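Local coordinates for protein elongation factor G (Thermus thermophilus, PDB 2DY1) that binds GTP and magnesium and probably acts as a GTPase elongation factor in the translocation step of protein synthesis, at residues A[82-85]-A[86-89]; A[109-112]-A[113-117]; A[308-311]-A[312-316]; A[508-511]-A[512-516]; A[558-561]-A[562-566]. All coordinates share one frame; numbering follows the deposited sequence.

The five contacts follow one another along the chain. Contacts 1 and 2 belong to the GTP-binding domain, and each lies where a loop after a strand of the large mixed sheet runs into the next helix. Their centres are about 13 Å apart, and Arg117 of contact 2 packs against Gly85 of contact 1. Contact 3 is a turn in domain 2, about 32 Å from contact 1 between centres. Contacts 4 and 5 lie in domain IV, on helices 509-520 and 549-566, with centres about 15 Å apart; Ile516 packs on Phe560. Contact 1, which holds Gly83 of the GTP pocket, is about 51 Å from contact 5 between centres, so nucleotide site and domain IV are well separated in this elongated chain.

Contact 1. Residues A[82-85]-A[86-89]; sequences PGYG and DFVG
Phe87 folds back on Pro82 and Tyr84 as the loop enters helix 88-97. Two backbone bonds hold the turn. Phe87 N donates to Tyr84 O at 2.9 Å, and Val88 N donates to Gly85 O at 3.1 Å. The apolar contacts lie beside these bonds. Pro82 CB meets Phe87 CB at 3.6 Å, and the two side chains meet at a slant. With Phe87 CG beside its own backbone N (chi1 -50°), ring atom CD1 of Phe87 comes 4.0 Å from Tyr84 CB. Asp86 CB covers one face of the Phe87 ring. The polar end of Asp86 serves a different partner: OD1 accepts a hydrogen bond from His432 N. Its OD2 lies 3.8 Å from Tyr84 CB. Gly83 touches GTP. Pro82 and Gly83 end the DxxG sequence that opens switch II in translational GTPases and follows the strand leading to the gamma-phosphate. The stretch connects strand 74-80 to helix 88-97. Helix 430-442 packs on it through Leu431, which touches Tyr84, Asp86 and Phe87, while Pro82 rests on Glu90 and Ile91 of helix 88-97.

Contact 2. Residues A[109-112]-A[113-117]; sequences AGVQ and VGTER
Thr115 OG1 accepts a hydrogen bond from Gln112 N, 2.9 Å long and nearly straight at 162°. The hydroxyl oxygen reaches this amide because OG1 stands beside the backbone N of Thr115 (chi1 -44°), turned back toward the start of the helix. Gln112 O is gripped in turn by two amides. Glu116 N donates to Gln112 O at 3.1 Å. Thr115 N also donates to Gln112 O, at 3.0 Å, but this bond is weak. Gln112 is the N-cap residue of helix 113-124. Its backbone amide is bound by the side chain three residues on, as in a capping box, but the reciprocal side-chain bond is absent: the Gln112 side chain extends away. Another first-turn amide, Gly114 N, donates to His17 ND1, so a neighbouring loop serves it. The helix follows strand 100-106 in the P-loop GTPase fold. On the apolar side, Val111 CG1 packs on Glu116 CG at 3.7 Å and on Thr115 CB at 3.8 Å, meeting each side chain roughly at right angles. Val111 also touches Leu149 and Thr152 of helix 142-153, and Thr115 rests on Val103 and Val105.

Contact 3. Residues A[308-311]-A[312-316]; sequences GRLK and PGDSL
Asp314 folds its carboxylate back over the turn and takes the amide of Lys311. The bond from Lys311 N to Asp314 OD1 is 2.8 Å long and close to straight at 162°. The donor comes from above the carboxylate plane, 63° out of it. The backbone returns the link: Asp314 N donates to Lys311 O at 3.1 Å. Residues 311 and 314 are thus joined twice, once through a side chain and once through the main chain. The chi1 of -72° keeps Asp314 CG beside its own backbone N, and this swings the carboxylate toward Lys311. A water donates to Arg309 O at 2.6 Å and, weakly, to Asp314 OD1 at 3.3 Å. Behind the polar group, Leu310 CD2 lies 4.0 Å from Asp314 OD1. The same methyl meets Leu316 CD2 at 4.2 Å, a loose apolar contact on the buried side.

Further out, the strand partners fix the two arms. Leu310 bonds to Ala342 through the backbone, while Asp314 pairs with Leu325 and Leu316 with Val323. The Arg309 side chain forms a salt bridge with Glu341. Residues 311 to 314 form a type II beta turn, with Gly313 third at positive phi. The turn joins strands 309-310 and 314-316, the two outer strands of an antiparallel sheet in domain 2, a beta-barrel domain in translational GTPases.

Contact 4. Residues A[508-511]-A[512-516]; sequences YQEA and IEEGI
Glu510 and Glu514 leave the helix with different first torsions. Glu510 CG is anti to its backbone N (chi1 -176°), whereas Glu514 CG sits beside its own N (chi1 -79°). The two chains then converge over one helical turn. Glu514 OE2 comes 3.6 Å from Glu510 CG and 3.7 Å from Glu510 OE1, with the carboxylate planes 75° apart. The backbone below is a regular helix. Glu514 N donates to Glu510 O at 2.9 Å, and Ile512 N donates to Tyr508 O at 3.0 Å. On the buried side, Ile512 CD1 reaches toward Tyr508 CB at 4.3 Å. Ile512 also packs on Trp497 and Val537, facing the sheet, and the Tyr508 ring touches that of Phe552. A water lies between Gln509 and Glu513. It donates to Glu513 OE1 at 2.8 Å, donates weakly to Gln509 O and accepts weakly from Gln509 NE2. Glu513 OE2 is bound to Tyr493 OH. The helix is the crossover of the beta-alpha-beta unit made with strands 494-497 and 533-541. Glu510 and Glu514 would repel if both were ionised, which may raise the proton affinity of one.

Contact 5. Residues A[558-561]-A[562-566]; sequences LAFK and KVMAE
Phe560 O accepts the amide of Met564 at 2.9 Å, nearly straight at 167°. One residue earlier, Val563 N donates to Ala559 O, also at 2.9 Å. Ala565 N reaches Lys561 O at 3.5 Å, a weak bond. The Phe560 and Met564 side chains run side by side in the same direction. Both have CG anti to the backbone N (chi1 -176° for Phe560, 177° for Met564), and Met564 continues fully extended. This carries its sulfur alongside the ring. Met564 SD lies 3.8 Å from Phe560 CE1 and 4.8 Å from the ring centroid, a Met-aromatic contact at an oblique angle. Val563 turns to another part of the core and rests on Leu487; its CG2 also lies 3.0 Å from Ala559 O, a tight approach. The lysine ends find backbone oxygens: Lys561 NZ bonds to Ala519 O and Lys562 NZ to Gln467 O. Phe560 also meets Phe533, Leu485 and Ala519. Helix 549-566 thus packs against strand 477-489 and helix 509-520 in the S5-like alpha/beta fold of domain IV.

Contact 1. Residues A[82-85]-A[86-89]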
loop_
_atom_site.group_PDB
_atom_site.type_symbol
_atom_site.label_atom_id
_atom_site.label_comp_id
_atom_site.label_asym_id
_atom_site.label_seq_id
_atom_site.Cartn_x
_atom_site.Cartn_y
_atom_site.Cartn_z
ATOM N N PRO A 82 -2.345 8.992 5.854
ATOM C CA PRO A 82 -0.920 9.178 5.580
ATOM C C PRO A 82 -0.726 9.871 4.238
ATOM O O PRO A 82 -1.631 9.942 3.386
ATOM C CB PRO A 82 -0.384 7.751 5.502
ATOM C CG PRO A 82 -1.293 6.981 6.427
ATOM C CD PRO A 82 -2.653 7.561 6.051
ATOM N N GLY A 83 0.501 10.329 4.032
ATOM C CA GLY A 83 0.847 10.959 2.780
ATOM C C GLY A 83 1.826 10.081 1.998
ATOM O O GLY A 83 1.749 9.984 0.788
ATOM N N TYR A 84 2.735 9.401 2.692
ATOM C CA TYR A 84 3.728 8.588 1.997
ATOM C C TYR A 84 3.193 7.280 1.438
ATOM O O TYR A 84 2.375 6.611 2.083
ATOM C CB TYR A 84 4.903 8.271 2.930
ATOM C CG TYR A 84 5.837 9.433 3.173
ATOM C CD1 TYR A 84 5.965 9.996 4.437
ATOM C CD2 TYR A 84 6.605 9.955 2.131
ATOM C CE1 TYR A 84 6.841 11.059 4.678
ATOM C CE2 TYR A 84 7.482 11.018 2.358
ATOM C CZ TYR A 84 7.592 11.560 3.627
ATOM O OH TYR A 84 8.436 12.627 3.852
ATOM N N GLY A 85 3.691 6.901 0.261
ATOM C CA GLY A 85 3.262 5.660 -0.379
ATOM C C GLY A 85 3.611 4.428 0.440
ATOM O O GLY A 85 3.065 3.337 0.244
ATOM N N ASP A 86 4.561 4.587 1.352
ATOM C CA ASP A 86 4.924 3.504 2.241
ATOM C C ASP A 86 3.698 3.013 2.998
ATOM O O ASP A 86 3.607 1.833 3.399
ATOM C CB ASP A 86 5.913 4.006 3.283
ATOM C CG ASP A 86 7.234 4.376 2.688
ATOM O OD1 ASP A 86 8.197 3.586 2.812
ATOM O OD2 ASP A 86 7.295 5.462 2.081
ATOM N N PHE A 87 2.775 3.937 3.221
ATOM C CA PHE A 87 1.572 3.638 3.997
ATOM C C PHE A 87 0.312 3.499 3.155
ATOM O O PHE A 87 -0.784 3.861 3.600
ATOM C CB PHE A 87 1.418 4.714 5.067
ATOM C CG PHE A 87 2.694 4.944 5.866
ATOM C CD1 PHE A 87 3.299 6.196 5.896
ATOM C CD2 PHE A 87 3.306 3.883 6.521
ATOM C CE1 PHE A 87 4.521 6.381 6.567
ATOM C CE2 PHE A 87 4.514 4.054 7.196
ATOM C CZ PHE A 87 5.127 5.311 7.215
ATOM N N VAL A 88 0.492 2.984 1.945
ATOM C CA VAL A 88 -0.611 2.736 1.004
ATOM C C VAL A 88 -1.750 1.951 1.683
ATOM O O VAL A 88 -2.921 2.162 1.367
ATOM C CB VAL A 88 -0.090 1.965 -0.230
ATOM C CG1 VAL A 88 0.482 0.615 0.178
ATOM C CG2 VAL A 88 -1.194 1.804 -1.272
ATOM N N GLY A 89 -1.422 1.027 2.582
ATOM C CA GLY A 89 -2.469 0.267 3.258
ATOM C C GLY A 89 -3.483 1.176 3.943
ATOM O O GLY A 89 -4.706 1.099 3.723
#

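Contact 2. Residues A[109-112]-A[113-117]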
loop_
_atom_site.group_PDB
_atom_site.type_symbol
_atom_site.label_atom_id
_atom_site.label_comp_id
_atom_site.label_asym_id
_atom_site.label_seq_id
_atom_site.Cartn_x
_atom_site.Cartn_y
_atom_site.Cartn_z
ATOM N N ALA A 109 4.130 23.463 -3.806
ATOM C CA ALA A 109 4.438 22.346 -4.682
ATOM C C ALA A 109 3.449 21.958 -5.757
ATOM O O ALA A 109 3.839 21.360 -6.758
ATOM C CB ALA A 109 4.755 21.125 -3.823
ATOM N N GLY A 110 2.173 22.260 -5.563
ATOM C CA GLY A 110 1.191 21.883 -6.561
ATOM C C GLY A 110 0.921 20.391 -6.468
ATOM O O GLY A 110 1.206 19.770 -5.440
ATOM N N VAL A 111 0.367 19.816 -7.526
ATOM C CA VAL A 111 0.084 18.383 -7.550
ATOM C C VAL A 111 1.397 17.596 -7.574
ATOM O O VAL A 111 2.239 17.794 -8.454
ATOM C CB VAL A 111 -0.769 18.020 -8.787
ATOM C CG1 VAL A 111 -0.990 16.507 -8.859
ATOM C CG2 VAL A 111 -2.095 18.758 -8.718
ATOM N N GLN A 112 1.574 16.717 -6.592
ATOM C CA GLN A 112 2.773 15.897 -6.503
ATOM C C GLN A 112 2.406 14.441 -6.755
ATOM O O GLN A 112 1.232 14.110 -6.922
ATOM C CB GLN A 112 3.423 16.078 -5.127
ATOM C CG GLN A 112 3.934 17.507 -4.899
ATOM C CD GLN A 112 4.308 17.801 -3.461
ATOM O OE1 GLN A 112 3.446 18.097 -2.620
ATOM N NE2 GLN A 112 5.597 17.715 -3.162
ATOM N N VAL A 113 3.407 13.570 -6.812
ATOM C CA VAL A 113 3.130 12.167 -7.070
ATOM C C VAL A 113 2.152 11.590 -6.054
ATOM O O VAL A 113 1.237 10.854 -6.425
ATOM C CB VAL A 113 4.426 11.341 -7.079
ATOM C CG1 VAL A 113 4.105 9.863 -7.241
ATOM C CG2 VAL A 113 5.302 11.801 -8.238
ATOM N N GLY A 114 2.324 11.946 -4.783
ATOM C CA GLY A 114 1.428 11.435 -3.753
ATOM C C GLY A 114 0.004 11.939 -3.898
ATOM O O GLY A 114 -0.953 11.283 -3.463
ATOM N N THR A 115 -0.139 13.119 -4.498
ATOM C CA THR A 115 -1.440 13.726 -4.728
ATOM C C THR A 115 -2.139 12.878 -5.791
ATOM O O THR A 115 -3.292 12.495 -5.631
ATOM C CB THR A 115 -1.299 15.165 -5.288
ATOM O OG1 THR A 115 -0.291 15.877 -4.559
ATOM C CG2 THR A 115 -2.616 15.903 -5.173
ATOM N N GLU A 116 -1.421 12.597 -6.877
ATOM C CA GLU A 116 -1.965 11.796 -7.969
ATOM C C GLU A 116 -2.367 10.401 -7.514
ATOM O O GLU A 116 -3.408 9.902 -7.914
ATOM C CB GLU A 116 -0.941 11.680 -9.107
ATOM C CG GLU A 116 -0.781 12.949 -9.917
ATOM C CD GLU A 116 -1.934 13.184 -10.890
ATOM O OE1 GLU A 116 -2.958 12.467 -10.811
ATOM O OE2 GLU A 116 -1.814 14.095 -11.737
ATOM N N ARG A 117 -1.540 9.769 -6.688
ATOM C CA ARG A 117 -1.877 8.423 -6.230
ATOM C C ARG A 117 -3.202 8.397 -5.478
ATOM O O ARG A 117 -4.044 7.524 -5.716
ATOM C CB ARG A 117 -0.814 7.859 -5.295
ATOM C CG ARG A 117 0.579 7.650 -5.851
ATOM C CD ARG A 117 1.315 6.798 -4.836
ATOM N NE ARG A 117 2.752 7.031 -4.741
ATOM C CZ ARG A 117 3.385 7.774 -3.848
ATOM N NH1 ARG A 117 2.694 8.408 -2.939
ATOM N NH2 ARG A 117 4.706 7.857 -3.876
#

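Contact 3. Residues A[308-311]-A[312-316]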
loop_
_atom_site.group_PDB
_atom_site.type_symbol
_atom_site.label_atom_id
_atom_site.label_comp_id
_atom_site.label_asym_id
_atom_site.label_seq_id
_atom_site.Cartn_x
_atom_site.Cartn_y
_atom_site.Cartn_z
ATOM N N GLY A 308 -27.649 2.388 7.508
ATOM C CA GLY A 308 -28.328 1.896 8.689
ATOM C C GLY A 308 -28.045 2.667 9.949
ATOM O O GLY A 308 -27.298 3.638 9.956
ATOM N N ARG A 309 -28.659 2.226 11.034
ATOM C CA ARG A 309 -28.495 2.878 12.303
ATOM C C ARG A 309 -28.236 1.809 13.355
ATOM O O ARG A 309 -28.684 0.667 13.225
ATOM C CB ARG A 309 -29.764 3.690 12.614
ATOM C CG ARG A 309 -29.782 4.405 13.947
ATOM C CD ARG A 309 -30.891 5.455 13.988
ATOM N NE ARG A 309 -31.054 5.996 15.333
ATOM C CZ ARG A 309 -31.682 5.360 16.317
ATOM N NH1 ARG A 309 -32.216 4.165 16.100
ATOM N NH2 ARG A 309 -31.756 5.904 17.523
ATOM N N LEU A 310 -27.474 2.164 14.379
ATOM C CA LEU A 310 -27.194 1.221 15.453
ATOM C C LEU A 310 -27.376 1.836 16.820
ATOM O O LEU A 310 -27.154 3.039 17.035
ATOM C CB LEU A 310 -25.761 0.697 15.367
ATOM C CG LEU A 310 -25.390 -0.136 14.146
ATOM C CD1 LEU A 310 -23.884 -0.357 14.128
ATOM C CD2 LEU A 310 -26.115 -1.478 14.198
ATOM N N LYS A 311 -27.801 0.988 17.754
ATOM C CA LYS A 311 -27.967 1.376 19.144
ATOM C C LYS A 311 -27.138 0.419 19.989
ATOM O O LYS A 311 -26.839 -0.696 19.554
ATOM C CB LYS A 311 -29.435 1.275 19.553
ATOM C CG LYS A 311 -30.302 2.373 18.956
ATOM C CD LYS A 311 -31.780 2.073 19.177
ATOM C CE LYS A 311 -32.138 2.045 20.664
ATOM N NZ LYS A 311 -33.482 1.445 20.913
ATOM N N PRO A 312 -26.764 0.828 21.211
ATOM C CA PRO A 312 -25.974 -0.054 22.076
ATOM C C PRO A 312 -26.750 -1.361 22.310
ATOM O O PRO A 312 -27.966 -1.330 22.533
ATOM C CB PRO A 312 -25.820 0.770 23.358
ATOM C CG PRO A 312 -25.835 2.191 22.848
ATOM C CD PRO A 312 -26.962 2.150 21.832
ATOM N N GLY A 313 -26.051 -2.486 22.226
ATOM C CA GLY A 313 -26.706 -3.771 22.411
ATOM C C GLY A 313 -27.062 -4.460 21.106
ATOM O O GLY A 313 -27.420 -5.642 21.100
ATOM N N ASP A 314 -26.978 -3.735 19.994
ATOM C CA ASP A 314 -27.267 -4.325 18.686
ATOM C C ASP A 314 -26.152 -5.262 18.248
ATOM O O ASP A 314 -25.054 -5.244 18.806
ATOM C CB ASP A 314 -27.440 -3.233 17.629
ATOM C CG ASP A 314 -28.727 -2.467 17.801
ATOM O OD1 ASP A 314 -28.956 -1.513 17.036
ATOM O OD2 ASP A 314 -29.522 -2.834 18.701
ATOM N N SER A 315 -26.453 -6.087 17.256
ATOM C CA SER A 315 -25.506 -7.045 16.701
ATOM C C SER A 315 -25.481 -6.948 15.183
ATOM O O SER A 315 -26.462 -6.541 14.557
ATOM C CB SER A 315 -25.905 -8.485 17.070
ATOM O OG SER A 315 -25.667 -8.762 18.428
ATOM N N LEU A 316 -24.350 -7.338 14.594
ATOM C CA LEU A 316 -24.184 -7.364 13.151
ATOM C C LEU A 316 -23.721 -8.764 12.769
ATOM O O LEU A 316 -22.992 -9.404 13.529
ATOM C CB LEU A 316 -23.108 -6.367 12.717
ATOM C CG LEU A 316 -23.439 -4.889 12.897
ATOM C CD1 LEU A 316 -22.184 -4.038 12.737
ATOM C CD2 LEU A 316 -24.493 -4.508 11.866
HETATM O O HOH W 1 -30.507 -0.976 14.153
#

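Contact 4. Residues A[508-511]-A[512-516]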
loop_
_atom_site.group_PDB
_atom_site.type_symbol
_atom_site.label_atom_id
_atom_site.label_comp_id
_atom_site.label_asym_id
_atom_site.label_seq_id
_atom_site.Cartn_x
_atom_site.Cartn_y
_atom_site.Cartn_z
ATOM N N TYR A 508 7.611 -48.682 -9.321
ATOM C CA TYR A 508 8.683 -47.960 -8.643
ATOM C C TYR A 508 9.037 -46.648 -9.336
ATOM O O TYR A 508 9.923 -45.929 -8.878
ATOM C CB TYR A 508 9.944 -48.818 -8.522
ATOM C CG TYR A 508 9.814 -49.941 -7.524
ATOM C CD1 TYR A 508 9.349 -49.697 -6.230
ATOM C CD2 TYR A 508 10.165 -51.242 -7.864
ATOM C CE1 TYR A 508 9.238 -50.731 -5.296
ATOM C CE2 TYR A 508 10.055 -52.285 -6.945
ATOM C CZ TYR A 508 9.594 -52.022 -5.661
ATOM O OH TYR A 508 9.495 -53.048 -4.746
ATOM N N GLN A 509 8.344 -46.324 -10.426
ATOM C CA GLN A 509 8.651 -45.091 -11.145
ATOM C C GLN A 509 8.476 -43.855 -10.266
ATOM O O GLN A 509 9.314 -42.960 -10.271
ATOM C CB GLN A 509 7.782 -44.945 -12.405
ATOM C CG GLN A 509 8.192 -43.756 -13.271
ATOM C CD GLN A 509 7.316 -43.554 -14.502
ATOM O OE1 GLN A 509 6.820 -44.514 -15.096
ATOM N NE2 GLN A 509 7.144 -42.293 -14.903
ATOM N N GLU A 510 7.389 -43.802 -9.507
ATOM C CA GLU A 510 7.147 -42.650 -8.637
ATOM C C GLU A 510 8.259 -42.488 -7.590
ATOM O O GLU A 510 8.734 -41.379 -7.338
ATOM C CB GLU A 510 5.787 -42.800 -7.945
ATOM C CG GLU A 510 5.386 -41.614 -7.082
ATOM C CD GLU A 510 4.231 -41.935 -6.146
ATOM O OE1 GLU A 510 3.667 -40.991 -5.551
ATOM O OE2 GLU A 510 3.893 -43.130 -5.999
ATOM N N ALA A 511 8.674 -43.593 -6.969
ATOM C CA ALA A 511 9.730 -43.531 -5.960
ATOM C C ALA A 511 11.059 -43.091 -6.550
ATOM O O ALA A 511 11.828 -42.376 -5.914
ATOM C CB ALA A 511 9.901 -44.887 -5.283
ATOM N N ILE A 512 11.341 -43.544 -7.768
ATOM C CA ILE A 512 12.584 -43.186 -8.412
ATOM C C ILE A 512 12.573 -41.694 -8.716
ATOM O O ILE A 512 13.539 -40.996 -8.408
ATOM C CB ILE A 512 12.790 -44.052 -9.684
ATOM C CG1 ILE A 512 13.085 -45.500 -9.238
ATOM C CG2 ILE A 512 13.945 -43.518 -10.550
ATOM C CD1 ILE A 512 13.041 -46.544 -10.348
ATOM N N GLU A 513 11.492 -41.192 -9.299
ATOM C CA GLU A 513 11.441 -39.760 -9.579
ATOM C C GLU A 513 11.557 -38.964 -8.281
ATOM O O GLU A 513 12.222 -37.930 -8.242
ATOM C CB GLU A 513 10.152 -39.365 -10.312
ATOM C CG GLU A 513 10.155 -37.882 -10.679
ATOM C CD GLU A 513 9.114 -37.486 -11.715
ATOM O OE1 GLU A 513 8.165 -38.259 -11.962
ATOM O OE2 GLU A 513 9.249 -36.375 -12.274
ATOM N N GLU A 514 10.915 -39.441 -7.219
ATOM C CA GLU A 514 10.991 -38.758 -5.920
ATOM C C GLU A 514 12.434 -38.617 -5.457
ATOM O O GLU A 514 12.848 -37.558 -4.996
ATOM C CB GLU A 514 10.223 -39.537 -4.848
ATOM C CG GLU A 514 8.721 -39.373 -4.845
ATOM C CD GLU A 514 8.069 -40.207 -3.747
ATOM O OE1 GLU A 514 8.578 -40.184 -2.600
ATOM O OE2 GLU A 514 7.053 -40.880 -4.029
ATOM N N GLY A 515 13.196 -39.707 -5.557
ATOM C CA GLY A 515 14.588 -39.691 -5.145
ATOM C C GLY A 515 15.446 -38.728 -5.944
ATOM O O GLY A 515 16.369 -38.110 -5.423
ATOM N N ILE A 516 15.166 -38.619 -7.237
ATOM C CA ILE A 516 15.914 -37.693 -8.072
ATOM C C ILE A 516 15.552 -36.272 -7.672
ATOM O O ILE A 516 16.432 -35.426 -7.515
ATOM C CB ILE A 516 15.598 -37.908 -9.587
ATOM C CG1 ILE A 516 16.346 -39.155 -10.082
ATOM C CG2 ILE A 516 16.013 -36.681 -10.392
ATOM C CD1 ILE A 516 15.580 -39.954 -11.129
HETATM O O HOH W 2 7.346 -40.883 -12.170
#

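Contact 5. Residues A[558-561]-A[562-566]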
loop_
_atom_site.group_PDB
_atom_site.type_symbol
_atom_site.label_atom_id
_atom_site.label_comp_id
_atom_site.label_asym_id
_atom_site.label_seq_id
_atom_site.Cartn_x
_atom_site.Cartn_y
_atom_site.Cartn_z
ATOM N N LEU A 558 21.367 -41.548 -5.008
ATOM C CA LEU A 558 22.784 -41.854 -5.171
ATOM C C LEU A 558 23.179 -41.692 -6.620
ATOM O O LEU A 558 24.248 -41.157 -6.929
ATOM C CB LEU A 558 23.074 -43.288 -4.712
ATOM C CG LEU A 558 23.012 -43.566 -3.206
ATOM C CD1 LEU A 558 23.296 -45.044 -2.943
ATOM C CD2 LEU A 558 24.036 -42.693 -2.484
ATOM N N ALA A 559 22.307 -42.151 -7.519
ATOM C CA ALA A 559 22.577 -42.035 -8.940
ATOM C C ALA A 559 22.645 -40.560 -9.322
ATOM O O ALA A 559 23.548 -40.147 -10.041
ATOM C CB ALA A 559 21.489 -42.762 -9.755
ATOM N N PHE A 560 21.701 -39.760 -8.835
ATOM C CA PHE A 560 21.723 -38.342 -9.170
ATOM C C PHE A 560 23.020 -37.658 -8.715
ATOM O O PHE A 560 23.663 -36.942 -9.485
ATOM C CB PHE A 560 20.510 -37.622 -8.570
ATOM C CG PHE A 560 20.427 -36.177 -8.966
ATOM C CD1 PHE A 560 21.091 -35.199 -8.225
ATOM C CD2 PHE A 560 19.757 -35.801 -10.127
ATOM C CE1 PHE A 560 21.093 -33.855 -8.640
ATOM C CE2 PHE A 560 19.755 -34.460 -10.555
ATOM C CZ PHE A 560 20.426 -33.494 -9.807
ATOM N N LYS A 561 23.410 -37.884 -7.466
ATOM C CA LYS A 561 24.633 -37.268 -6.949
ATOM C C LYS A 561 25.871 -37.647 -7.759
ATOM O O LYS A 561 26.685 -36.789 -8.113
ATOM C CB LYS A 561 24.844 -37.669 -5.489
ATOM C CG LYS A 561 23.689 -37.330 -4.564
ATOM C CD LYS A 561 23.487 -35.827 -4.418
ATOM C CE LYS A 561 22.447 -35.520 -3.341
ATOM N NZ LYS A 561 22.231 -34.057 -3.150
ATOM N N LYS A 562 26.018 -38.936 -8.055
ATOM C CA LYS A 562 27.165 -39.406 -8.827
ATOM C C LYS A 562 27.181 -38.823 -10.231
ATOM O O LYS A 562 28.190 -38.295 -10.691
ATOM C CB LYS A 562 27.133 -40.937 -8.920
ATOM C CG LYS A 562 28.219 -41.525 -9.810
ATOM C CD LYS A 562 28.041 -43.034 -10.009
ATOM C CE LYS A 562 27.948 -43.782 -8.676
ATOM N NZ LYS A 562 27.870 -45.275 -8.849
ATOM N N VAL A 563 26.045 -38.913 -10.920
ATOM C CA VAL A 563 25.989 -38.430 -12.285
ATOM C C VAL A 563 26.128 -36.918 -12.444
ATOM O O VAL A 563 26.817 -36.450 -13.350
ATOM C CB VAL A 563 24.689 -38.922 -12.977
ATOM C CG1 VAL A 563 24.680 -38.499 -14.438
ATOM C CG2 VAL A 563 24.603 -40.447 -12.871
ATOM N N MET A 564 25.483 -36.141 -11.575
ATOM C CA MET A 564 25.587 -34.694 -11.708
ATOM C C MET A 564 27.043 -34.229 -11.629
ATOM O O MET A 564 27.436 -33.280 -12.312
ATOM C CB MET A 564 24.777 -33.980 -10.626
ATOM C CG MET A 564 24.924 -32.472 -10.710
ATOM S SD MET A 564 24.040 -31.594 -9.421
ATOM C CE MET A 564 24.558 -29.886 -9.831
ATOM N N ALA A 565 27.840 -34.901 -10.810
ATOM C CA ALA A 565 29.249 -34.532 -10.655
ATOM C C ALA A 565 30.066 -34.746 -11.931
ATOM O O ALA A 565 31.112 -34.114 -12.133
ATOM C CB ALA A 565 29.859 -35.316 -9.511
ATOM N N GLU A 566 29.595 -35.641 -12.796
ATOM C CA GLU A 566 30.288 -35.924 -14.046
ATOM C C GLU A 566 29.678 -35.102 -15.162
ATOM O O GLU A 566 30.139 -35.154 -16.303
ATOM C CB GLU A 566 30.151 -37.410 -14.407
ATOM C CG GLU A 566 30.344 -38.369 -13.241
ATOM C CD GLU A 566 30.048 -39.819 -13.614
ATOM O OE1 GLU A 566 30.143 -40.690 -12.723
ATOM O OE2 GLU A 566 29.720 -40.091 -14.792
#